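Local coordinates for protein TRNA threonylcarbamoyladenosine dehydratase (PDB 4D79) that catalyses the ATP-dependent dehydration of threonylcarbamoyladenosine at position 37 of tRNAs to its cyclic form and can accept sulfur from a cysteine desulfurase, at residues B[34-39]-B[58-63]. Residues are numbered along the deposited sequence; the frame is centred on the assembly and turned at random.
Sequences CVVGIG and TLIDMD. With ATP (adenosine-5'-triphosphate), chain K.
Val-35 N donates to Thr-58 O (2.8 Å), Ile-60 N to Val-35 O and Gly-37 N to Ile-60 O, three nearly straight bonds that pair strands 34-36 and 58-60 in parallel, their axes 13° apart. On the face carrying Cys-34, Val-36, Thr-58 and Ile-60, the Cys-34 sulfur is swung away from its own N (chi1 -177°) and meets Ile-60 CD1 at 3.6 Å. Farther along, Val-36 CG1 lies 3.5 Å from ATP C2, so the adenine rests beside the strand ends. On the other face, which carries Val-35 and Leu-59, Ile-38 reaches back from the loop and its CD1 packs 3.8 Å from Leu-59 CD2, the two side chains crossing at about a right angle.

Beyond the strands, Asp-61 ties the loops that follow both strands to the nucleotide. With CG turned away from the backbone N, roughly anti to it (chi1 -154°), the carboxylate reaches Ile-38, whose N binds OD2 (2.8 Å) on the anti side, close to the carboxylate plane. OD2 also accepts from ribose O3' (2.7 Å), while OD1 takes O2' (2.6 Å) and, from above the plane, Asp-63 N, closing an Asx turn. Four bonds thus fix the rotation of the carboxylate. An asparagine here would keep the shape but could accept through one oxygen alone, and would probably leave a ribose hydroxyl and one of the two backbone amides without an acceptor. Gly-37 and Gly-39 lie against the ribose and its O5' where a CB would be crowded or would clash, consistent with the glycine-rich turn of a Rossmann-type nucleotide site.

The two strands belong to a beta-alpha-beta unit through helix 42-51; this helix and helix 85-96 both cover the face of Val-35 and Leu-59, Leu-59 touching Ala-46 of the first and Met-89 and Ile-93 of the second; strand 124-127 flanks 32-36, and strand 101-105 lies beyond 56-60.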
loop_
_atom_site.group_PDB
_atom_site.type_symbol
_atom_site.label_atom_id
_atom_site.label_comp_id
_atom_site.label_asym_id
_atom_site.label_seq_id
_atom_site.Cartn_x
_atom_site.Cartn_y
_atom_site.Cartn_z
ATOM N N CYS B 34 -3.015 -4.179 18.034
ATOM C CA CYS B 34 -2.482 -5.514 17.844
ATOM C C CYS B 34 -2.715 -5.920 16.400
ATOM O O CYS B 34 -3.845 -5.830 15.909
ATOM C CB CYS B 34 -3.177 -6.487 18.809
ATOM S SG CYS B 34 -2.549 -8.158 18.743
ATOM N N VAL B 35 -1.656 -6.355 15.726
ATOM C CA VAL B 35 -1.753 -6.938 14.384
ATOM C C VAL B 35 -1.471 -8.423 14.519
ATOM O O VAL B 35 -0.412 -8.828 15.019
ATOM C CB VAL B 35 -0.799 -6.277 13.382
ATOM C CG1 VAL B 35 -1.026 -6.840 12.015
ATOM C CG2 VAL B 35 -1.018 -4.779 13.405
ATOM N N VAL B 36 -2.439 -9.234 14.129
ATOM C CA VAL B 36 -2.311 -10.683 14.222
ATOM C C VAL B 36 -2.089 -11.198 12.810
ATOM O O VAL B 36 -2.975 -11.106 11.951
ATOM C CB VAL B 36 -3.527 -11.367 14.866
ATOM C CG1 VAL B 36 -3.218 -12.834 15.097
ATOM C CG2 VAL B 36 -3.922 -10.729 16.171
ATOM N N GLY B 37 -0.920 -11.772 12.587
ATOM C CA GLY B 37 -0.542 -12.202 11.252
ATOM C C GLY B 37 0.237 -11.120 10.519
ATOM O O GLY B 37 -0.331 -10.116 10.101
ATOM N N ILE B 38 1.541 -11.323 10.354
ATOM C CA ILE B 38 2.433 -10.321 9.777
ATOM C C ILE B 38 2.829 -10.778 8.366
ATOM O O ILE B 38 4.015 -10.830 8.002
ATOM C CB ILE B 38 3.642 -10.101 10.714
ATOM C CG1 ILE B 38 3.173 -9.856 12.152
ATOM C CG2 ILE B 38 4.496 -8.925 10.265
ATOM C CD1 ILE B 38 2.172 -8.731 12.279
ATOM N N GLY B 39 1.832 -11.034 7.529
ATOM C CA GLY B 39 2.098 -11.521 6.184
ATOM C C GLY B 39 1.748 -10.531 5.089
ATOM O O GLY B 39 2.052 -9.329 5.177
ATOM N N THR B 58 1.502 -4.268 19.011
ATOM C CA THR B 58 1.828 -5.667 19.237
ATOM C C THR B 58 1.709 -6.448 17.926
ATOM O O THR B 58 0.763 -6.260 17.149
ATOM C CB THR B 58 0.916 -6.279 20.312
ATOM O OG1 THR B 58 1.144 -5.610 21.567
ATOM C CG2 THR B 58 1.161 -7.804 20.459
ATOM N N LEU B 59 2.701 -7.304 17.668
ATOM C CA LEU B 59 2.761 -8.128 16.470
ATOM C C LEU B 59 2.718 -9.584 16.897
ATOM O O LEU B 59 3.580 -10.028 17.662
ATOM C CB LEU B 59 4.044 -7.868 15.676
ATOM C CG LEU B 59 4.346 -6.425 15.318
ATOM C CD1 LEU B 59 5.664 -6.288 14.544
ATOM C CD2 LEU B 59 3.198 -5.825 14.542
ATOM N N ILE B 60 1.750 -10.334 16.380
ATOM C CA ILE B 60 1.604 -11.751 16.733
ATOM C C ILE B 60 1.763 -12.598 15.475
ATOM O O ILE B 60 0.912 -12.565 14.583
ATOM C CB ILE B 60 0.270 -12.055 17.427
ATOM C CG1 ILE B 60 0.045 -11.069 18.562
ATOM C CG2 ILE B 60 0.285 -13.523 17.938
ATOM C CD1 ILE B 60 -1.121 -11.413 19.492
ATOM N N ASP B 61 2.823 -13.402 15.447
ATOM C CA ASP B 61 3.120 -14.338 14.365
ATOM C C ASP B 61 4.273 -15.213 14.842
ATOM O O ASP B 61 5.159 -14.726 15.535
ATOM C CB ASP B 61 3.513 -13.592 13.079
ATOM C CG ASP B 61 3.241 -14.383 11.806
ATOM O OD1 ASP B 61 3.425 -15.619 11.784
ATOM O OD2 ASP B 61 2.840 -13.746 10.811
ATOM N N MET B 62 4.298 -16.491 14.439
ATOM C CA MET B 62 5.512 -17.269 14.706
ATOM C C MET B 62 6.174 -17.759 13.431
ATOM O O MET B 62 7.111 -18.573 13.500
ATOM C CB MET B 62 5.250 -18.430 15.686
ATOM C CG MET B 62 4.404 -19.564 15.230
ATOM S SD MET B 62 4.140 -20.782 16.552
ATOM C CE MET B 62 5.769 -20.907 17.280
ATOM N N ASP B 63 5.773 -17.253 12.268
ATOM C CA ASP B 63 6.370 -17.747 11.033
ATOM C C ASP B 63 7.653 -16.983 10.716
ATOM O O ASP B 63 7.921 -15.902 11.255
ATOM C CB ASP B 63 5.382 -17.639 9.870
ATOM C CG ASP B 63 5.760 -18.526 8.691
ATOM O OD1 ASP B 63 6.614 -19.430 8.854
ATOM O OD2 ASP B 63 5.200 -18.317 7.593
HETATM P PG ATP K . 3.075 -19.021 2.970
HETATM O O1G ATP K . 3.433 -19.444 1.566
HETATM O O2G ATP K . 4.248 -18.943 3.919
HETATM O O3G ATP K . 1.840 -19.697 3.516
HETATM P PB ATP K . 2.047 -16.573 3.976
HETATM O O1B ATP K . 1.036 -17.367 4.772
HETATM O O2B ATP K . 3.170 -15.801 4.648
HETATM O O3B ATP K . 2.641 -17.484 2.787
HETATM P PA ATP K . 0.081 -14.585 3.635
HETATM O O1A ATP K . -1.194 -15.413 3.512
HETATM O O2A ATP K . 0.194 -13.302 2.856
HETATM O O3A ATP K . 1.258 -15.512 3.071
HETATM O "O5'" ATP K . 0.454 -14.312 5.194
HETATM C "C5'" ATP K . -0.340 -14.759 6.311
HETATM C "C4'" ATP K . 0.292 -14.567 7.696
HETATM O "O4'" ATP K . -0.644 -14.817 8.792
HETATM C "C3'" ATP K . 1.469 -15.506 7.929
HETATM O "O3'" ATP K . 2.666 -14.790 8.276
HETATM C "C2'" ATP K . 1.022 -16.379 9.087
HETATM O "O2'" ATP K . 2.110 -16.811 9.891
HETATM C "C1'" ATP K . 0.054 -15.503 9.865
HETATM N N9 ATP K . -0.753 -16.323 10.823
HETATM C C8 ATP K . -1.426 -17.442 10.452
HETATM N N7 ATP K . -2.070 -18.027 11.497
HETATM C C5 ATP K . -1.803 -17.280 12.571
HETATM C C6 ATP K . -2.203 -17.357 13.981
HETATM N N6 ATP K . -2.976 -18.368 14.381
HETATM N N1 ATP K . -1.761 -16.435 14.839
HETATM C C2 ATP K . -0.951 -15.432 14.429
HETATM N N3 ATP K . -0.543 -15.298 13.147
HETATM C C4 ATP K . -0.931 -16.167 12.160
#